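Local coordinates for protein N-acylethanolamine-hydrolyzing acid amidase subunit beta (Caenorhabditis elegans, PDB 6DY3) that probably degrades bioactive fatty acid amides such as N-palmitoylethanolamine to ethanolamine and free fatty acids, as the beta subunit of an autocatalytically cleaved lysosomal amidase, at residues I30-D35 and G46-L51; F211-V216 and R227-I232. One frame throughout, in Å; residues are numbered along the deposited sequence.

Interaction 1: residues I30-D35 and G46-L51; sequences ITIHVD and GLTFAL
The imidazole of His33 has the carbonyl O of Gly46 over one face, 4.0 Å above the ring plane and displaced from the ring centre, while CD2 of Leu47 comes up at its edge. Phe49, the other ring, takes OG1 of Thr31 at its edge, 3.5 Å from CD2; that hydroxyl is hydrogen-bonded to the carbonyl of Leu27, so the ring meets a side chain already held. These rings sit on one face of an antiparallel beta hairpin, formed by strands 31-38 and 41-49 in one sheet of the Ntn-hydrolase fold. The outermost strand of this chain's sheet is 31-38, and residues 32-35 continue the sheet in a parallel ladder with a strand of the alpha subunit.

Within the hairpin, Ile32 with Thr48 and Val34 with Gly46 are hydrogen-bonded pairs, each carrying two N-H...O bonds. Thr31 with Phe49 and His33 with Leu47 are non-hydrogen-bonded pairs, whose closer backbones bring their side chains together. The beta-branched residues suit the extended chain. On the opposite face Ile32 and Thr48 lie side by side, and Thr48 presents its methyl: with OG1 anti to the backbone N (chi1 -173°), CG2 rests 3.9 Å from Ile32 CG1, and OG1 is hydrogen-bonded to the carbonyl oxygens of Tyr52 and Gly54. Val34 CG2 meets the same methyl, making a small apolar cluster.

Next to Thr31, Ile30 crosses Phe49 at about a right angle, its CD1 reaching Phe49 CB. The Ala50 methyl packs on Ile30, CB to CB 3.9 Å. Ala50 N donates to a lone pair of Ile30 O at 3.1 Å, and the same oxygen receives a CA-H...O contact from Phe49.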
loop_
_atom_site.group_PDB
_atom_site.type_symbol
_atom_site.label_atom_id
_atom_site.label_comp_id
_atom_site.label_asym_id
_atom_site.label_seq_id
_atom_site.Cartn_x
_atom_site.Cartn_y
_atom_site.Cartn_z
ATOM N N ILE B 30 -14.443 -4.339 1.563
ATOM C CA ILE B 30 -13.531 -5.282 2.204
ATOM C C ILE B 30 -12.269 -4.575 2.684
ATOM O O ILE B 30 -11.268 -5.225 3.008
ATOM C CB ILE B 30 -13.190 -6.449 1.256
ATOM C CG1 ILE B 30 -12.512 -5.939 -0.018
ATOM C CG2 ILE B 30 -14.458 -7.220 0.910
ATOM C CD1 ILE B 30 -11.906 -7.033 -0.866
ATOM N N THR B 31 -12.308 -3.248 2.750
ATOM C CA THR B 31 -11.185 -2.492 3.288
ATOM C C THR B 31 -11.197 -2.575 4.810
ATOM O O THR B 31 -12.217 -2.297 5.449
ATOM C CB THR B 31 -11.250 -1.031 2.835
ATOM O OG1 THR B 31 -11.190 -0.964 1.407
ATOM C CG2 THR B 31 -10.083 -0.230 3.409
ATOM N N ILE B 32 -10.058 -2.953 5.391
ATOM C CA ILE B 32 -9.953 -3.174 6.829
ATOM C C ILE B 32 -8.657 -2.565 7.350
ATOM O O ILE B 32 -7.684 -2.388 6.612
ATOM C CB ILE B 32 -10.027 -4.682 7.172
ATOM C CG1 ILE B 32 -8.886 -5.438 6.484
ATOM C CG2 ILE B 32 -11.384 -5.258 6.774
ATOM C CD1 ILE B 32 -8.767 -6.888 6.893
ATOM N N HIS B 33 -8.664 -2.217 8.631
ATOM C CA HIS B 33 -7.464 -1.820 9.350
ATOM C C HIS B 33 -7.059 -2.959 10.276
ATOM O O HIS B 33 -7.910 -3.581 10.917
ATOM C CB HIS B 33 -7.694 -0.532 10.150
ATOM C CG HIS B 33 -6.514 -0.115 10.969
ATOM N ND1 HIS B 33 -6.241 -0.658 12.203
ATOM C CD2 HIS B 33 -5.532 0.788 10.730
ATOM C CE1 HIS B 33 -5.143 -0.111 12.694
ATOM N NE2 HIS B 33 -4.691 0.769 11.818
ATOM N N VAL B 34 -5.762 -3.246 10.328
ATOM C CA VAL B 34 -5.249 -4.419 11.022
ATOM C C VAL B 34 -4.133 -4.002 11.968
ATOM O O VAL B 34 -3.263 -3.202 11.607
ATOM C CB VAL B 34 -4.744 -5.484 10.029
ATOM C CG1 VAL B 34 -3.973 -6.569 10.758
ATOM C CG2 VAL B 34 -5.917 -6.081 9.258
ATOM N N ASP B 35 -4.168 -4.541 13.185
ATOM C CA ASP B 35 -3.056 -4.465 14.123
ATOM C C ASP B 35 -2.430 -5.850 14.234
ATOM O O ASP B 35 -3.104 -6.809 14.626
ATOM C CB ASP B 35 -3.521 -3.980 15.496
ATOM C CG ASP B 35 -3.548 -2.459 15.611
ATOM O OD1 ASP B 35 -4.309 -1.942 16.457
ATOM O OD2 ASP B 35 -2.818 -1.780 14.859
ATOM N N GLY B 46 -1.499 -1.901 9.571
ATOM C CA GLY B 46 -1.616 -1.692 8.146
ATOM C C GLY B 46 -3.056 -1.677 7.695
ATOM O O GLY B 46 -3.962 -2.125 8.404
ATOM N N LEU B 47 -3.255 -1.114 6.511
ATOM C CA LEU B 47 -4.510 -1.232 5.791
ATOM C C LEU B 47 -4.364 -2.343 4.761
ATOM O O LEU B 47 -3.288 -2.538 4.186
ATOM C CB LEU B 47 -4.876 0.087 5.113
ATOM C CG LEU B 47 -5.325 1.224 6.038
ATOM C CD1 LEU B 47 -5.317 2.560 5.300
ATOM C CD2 LEU B 47 -6.707 0.946 6.599
ATOM N N THR B 48 -5.419 -3.122 4.587
ATOM C CA THR B 48 -5.404 -4.162 3.573
ATOM C C THR B 48 -6.851 -4.502 3.246
ATOM O O THR B 48 -7.781 -3.790 3.643
ATOM C CB THR B 48 -4.597 -5.383 4.036
ATOM O OG1 THR B 48 -4.479 -6.314 2.952
ATOM C CG2 THR B 48 -5.261 -6.069 5.234
ATOM N N PHE B 49 -7.046 -5.609 2.540
ATOM C CA PHE B 49 -8.368 -6.006 2.093
ATOM C C PHE B 49 -8.537 -7.498 2.319
ATOM O O PHE B 49 -7.567 -8.256 2.289
ATOM C CB PHE B 49 -8.564 -5.642 0.620
ATOM C CG PHE B 49 -7.949 -4.320 0.248
ATOM C CD1 PHE B 49 -6.613 -4.240 -0.119
ATOM C CD2 PHE B 49 -8.699 -3.156 0.281
ATOM C CE1 PHE B 49 -6.040 -3.031 -0.455
ATOM C CE2 PHE B 49 -8.128 -1.937 -0.058
ATOM C CZ PHE B 49 -6.796 -1.878 -0.425
ATOM N N ALA B 50 -9.776 -7.912 2.564
ATOM C CA ALA B 50 -10.055 -9.329 2.753
ATOM C C ALA B 50 -9.509 -10.123 1.575
ATOM O O ALA B 50 -9.747 -9.772 0.418
ATOM C CB ALA B 50 -11.560 -9.550 2.896
ATOM N N LEU B 51 -8.778 -11.199 1.891
ATOM C CA LEU B 51 -8.083 -12.066 0.935
ATOM C C LEU B 51 -6.626 -11.661 0.738
ATOM O O LEU B 51 -5.819 -12.469 0.267
ATOM C CB LEU B 51 -8.769 -12.112 -0.436
ATOM C CG LEU B 51 -10.167 -12.731 -0.489
ATOM C CD1 LEU B 51 -10.732 -12.622 -1.900
ATOM C CD2 LEU B 51 -10.150 -14.185 -0.031
#

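Interaction 2: residues F211-V216 and R227-I232; sequences FSTVMV and RQSTWI
The touching parts, 211-214 and 229-232, run antiparallel, 170° apart end to end, and Ser212 with Trp231 forms a hydrogen-bonded pair of the beta ladder. Ser212 N donates to Trp231 O at 2.9 Å, and Trp231 N returns a bond to Ser212 O at 2.8 Å. The short strand 231-232 thereby lies beside strand 209-215 as the outermost strand of this chain's second sheet in the Ntn-hydrolase fold, and Ile232 makes backbone hydrogen bonds to the alpha subunit.

Beyond the ladder, side chains take over from backbone. Thr213 OG1 and Thr230 OG1 share a hydrogen bond of 2.9 Å. Threonine suits position 230 because its methyl can serve a second neighbour: the hydroxyl stands beside the backbone N (chi1 -55°), leaving CG2 packed against Phe211, 3.9 Å from its CB. Ser229 OG donates in the carbonyl plane to Val214 O at 2.7 Å.

The chemistry is thus mostly polar: two backbone bonds fix the Ser212-Trp231 pair, and hydroxyls carry the attachment on past it, where the carbonyl O of buried Val214 is met by the Ser229 hydroxyl instead of a backbone N-H.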
loop_
_atom_site.group_PDB
_atom_site.type_symbol
_atom_site.label_atom_id
_atom_site.label_comp_id
_atom_site.label_asym_id
_atom_site.label_seq_id
_atom_site.Cartn_x
_atom_site.Cartn_y
_atom_site.Cartn_z
ATOM N N PHE B 211 -10.015 4.785 -0.375
ATOM C CA PHE B 211 -9.906 5.339 0.963
ATOM C C PHE B 211 -8.865 6.445 0.995
ATOM O O PHE B 211 -7.998 6.549 0.126
ATOM C CB PHE B 211 -9.551 4.271 2.012
ATOM C CG PHE B 211 -8.196 3.634 1.824
ATOM C CD1 PHE B 211 -7.037 4.307 2.174
ATOM C CD2 PHE B 211 -8.091 2.334 1.366
ATOM C CE1 PHE B 211 -5.806 3.716 2.019
ATOM C CE2 PHE B 211 -6.858 1.735 1.219
ATOM C CZ PHE B 211 -5.717 2.423 1.547
ATOM N N SER B 212 -8.970 7.265 2.034
ATOM C CA SER B 212 -7.977 8.267 2.386
ATOM C C SER B 212 -7.537 7.990 3.816
ATOM O O SER B 212 -8.370 7.671 4.669
ATOM C CB SER B 212 -8.541 9.689 2.282
ATOM O OG SER B 212 -8.913 10.029 0.962
ATOM N N THR B 213 -6.235 8.109 4.081
ATOM C CA THR B 213 -5.697 7.814 5.400
ATOM C C THR B 213 -4.594 8.803 5.742
ATOM O O THR B 213 -3.956 9.392 4.865
ATOM C CB THR B 213 -5.165 6.372 5.486
ATOM O OG1 THR B 213 -4.864 6.043 6.848
ATOM C CG2 THR B 213 -3.919 6.203 4.648
ATOM N N VAL B 214 -4.392 8.990 7.042
ATOM C CA VAL B 214 -3.319 9.823 7.563
ATOM C C VAL B 214 -2.587 9.025 8.630
ATOM O O VAL B 214 -3.213 8.340 9.448
ATOM C CB VAL B 214 -3.844 11.154 8.143
ATOM C CG1 VAL B 214 -2.690 11.996 8.676
ATOM C CG2 VAL B 214 -4.640 11.933 7.094
ATOM N N MET B 215 -1.264 9.121 8.623
ATOM C CA MET B 215 -0.420 8.426 9.584
ATOM C C MET B 215 0.599 9.410 10.129
ATOM O O MET B 215 1.240 10.135 9.361
ATOM C CB MET B 215 0.287 7.230 8.943
ATOM C CG MET B 215 -0.641 6.084 8.585
ATOM S SD MET B 215 0.230 4.725 7.778
ATOM C CE MET B 215 0.676 5.477 6.214
ATOM N N VAL B 216 0.720 9.456 11.451
ATOM C CA VAL B 216 1.747 10.251 12.115
ATOM C C VAL B 216 2.520 9.310 13.028
ATOM O O VAL B 216 2.184 9.188 14.213
ATOM C CB VAL B 216 1.138 11.421 12.900
ATOM C CG1 VAL B 216 2.232 12.397 13.313
ATOM C CG2 VAL B 216 0.051 12.119 12.085
ATOM N N ARG B 227 -5.718 3.890 13.824
ATOM C CA ARG B 227 -6.869 2.997 13.909
ATOM C C ARG B 227 -8.189 3.699 13.616
ATOM O O ARG B 227 -9.201 3.019 13.415
ATOM C CB ARG B 227 -6.927 2.358 15.302
ATOM C CG ARG B 227 -7.819 1.136 15.391
ATOM C CD ARG B 227 -7.785 0.500 16.781
ATOM N NE ARG B 227 -6.431 0.108 17.180
ATOM C CZ ARG B 227 -5.686 0.737 18.090
ATOM N NH1 ARG B 227 -6.153 1.802 18.735
ATOM N NH2 ARG B 227 -4.465 0.290 18.366
ATOM N N GLN B 228 -8.206 5.033 13.593
ATOM C CA GLN B 228 -9.431 5.792 13.371
ATOM C C GLN B 228 -9.266 6.891 12.327
ATOM O O GLN B 228 -10.203 7.671 12.121
ATOM C CB GLN B 228 -9.919 6.404 14.689
ATOM C CG GLN B 228 -8.898 7.316 15.370
ATOM C CD GLN B 228 -8.853 8.716 14.784
ATOM O OE1 GLN B 228 -9.844 9.449 14.804
ATOM N NE2 GLN B 228 -7.701 9.086 14.238
ATOM N N SER B 229 -8.107 6.977 11.670
ATOM C CA SER B 229 -7.818 8.059 10.736
ATOM C C SER B 229 -8.195 7.743 9.289
ATOM O O SER B 229 -8.118 8.636 8.439
ATOM C CB SER B 229 -6.330 8.415 10.806
ATOM O OG SER B 229 -5.537 7.330 10.363
ATOM N N THR B 230 -8.588 6.515 8.977
ATOM C CA THR B 230 -8.894 6.154 7.601
ATOM C C THR B 230 -10.360 6.395 7.286
ATOM O O THR B 230 -11.236 6.182 8.126
ATOM C CB THR B 230 -8.539 4.695 7.333
ATOM O OG1 THR B 230 -7.169 4.483 7.678
ATOM C CG2 THR B 230 -8.742 4.349 5.871
ATOM N N TRP B 231 -10.614 6.811 6.050
ATOM C CA TRP B 231 -11.937 7.208 5.588
ATOM C C TRP B 231 -12.225 6.478 4.288
ATOM O O TRP B 231 -11.517 6.673 3.294
ATOM C CB TRP B 231 -11.993 8.725 5.393
ATOM C CG TRP B 231 -13.276 9.263 4.851
ATOM C CD1 TRP B 231 -13.502 9.706 3.583
ATOM C CD2 TRP B 231 -14.511 9.444 5.565
ATOM N NE1 TRP B 231 -14.802 10.147 3.456
ATOM C CE2 TRP B 231 -15.440 9.996 4.660
ATOM C CE3 TRP B 231 -14.921 9.189 6.880
ATOM C CZ2 TRP B 231 -16.750 10.294 5.024
ATOM C CZ3 TRP B 231 -16.221 9.486 7.238
ATOM C CH2 TRP B 231 -17.120 10.031 6.314
ATOM N N ILE B 232 -13.237 5.624 4.296
ATOM C CA ILE B 232 -13.683 4.956 3.080
ATOM C C ILE B 232 -14.663 5.887 2.380
ATOM O O ILE B 232 -15.697 6.256 2.948
ATOM C CB ILE B 232 -14.324 3.597 3.394
ATOM C CG1 ILE B 232 -13.314 2.715 4.128
ATOM C CG2 ILE B 232 -14.803 2.930 2.103
ATOM C CD1 ILE B 232 -13.862 1.392 4.569
#

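Overall arrangement
Interactions 1 and 2 follow one another along the chain and face each other in space, their centres 12 Å apart, one on each of the two sheets. Leu47 of interaction 1 bridges them: its CD1 lies 3.5 Å from Phe211 CE1 and 3.6 Å from Thr230 OG1. At the other end Asp35 OD1 makes a 2.9 Å salt bridge with Arg227 NH2 and is also hydrogen-bonded to NE2 of His16 of the alpha subunit. Side chain to side chain, Thr213 is about 4 Å and Leu47 about 6 Å from Arg17, probably important for activity, while Phe211 and Phe49 lie about 8 and 9 Å from Cys1, the probable nucleophile.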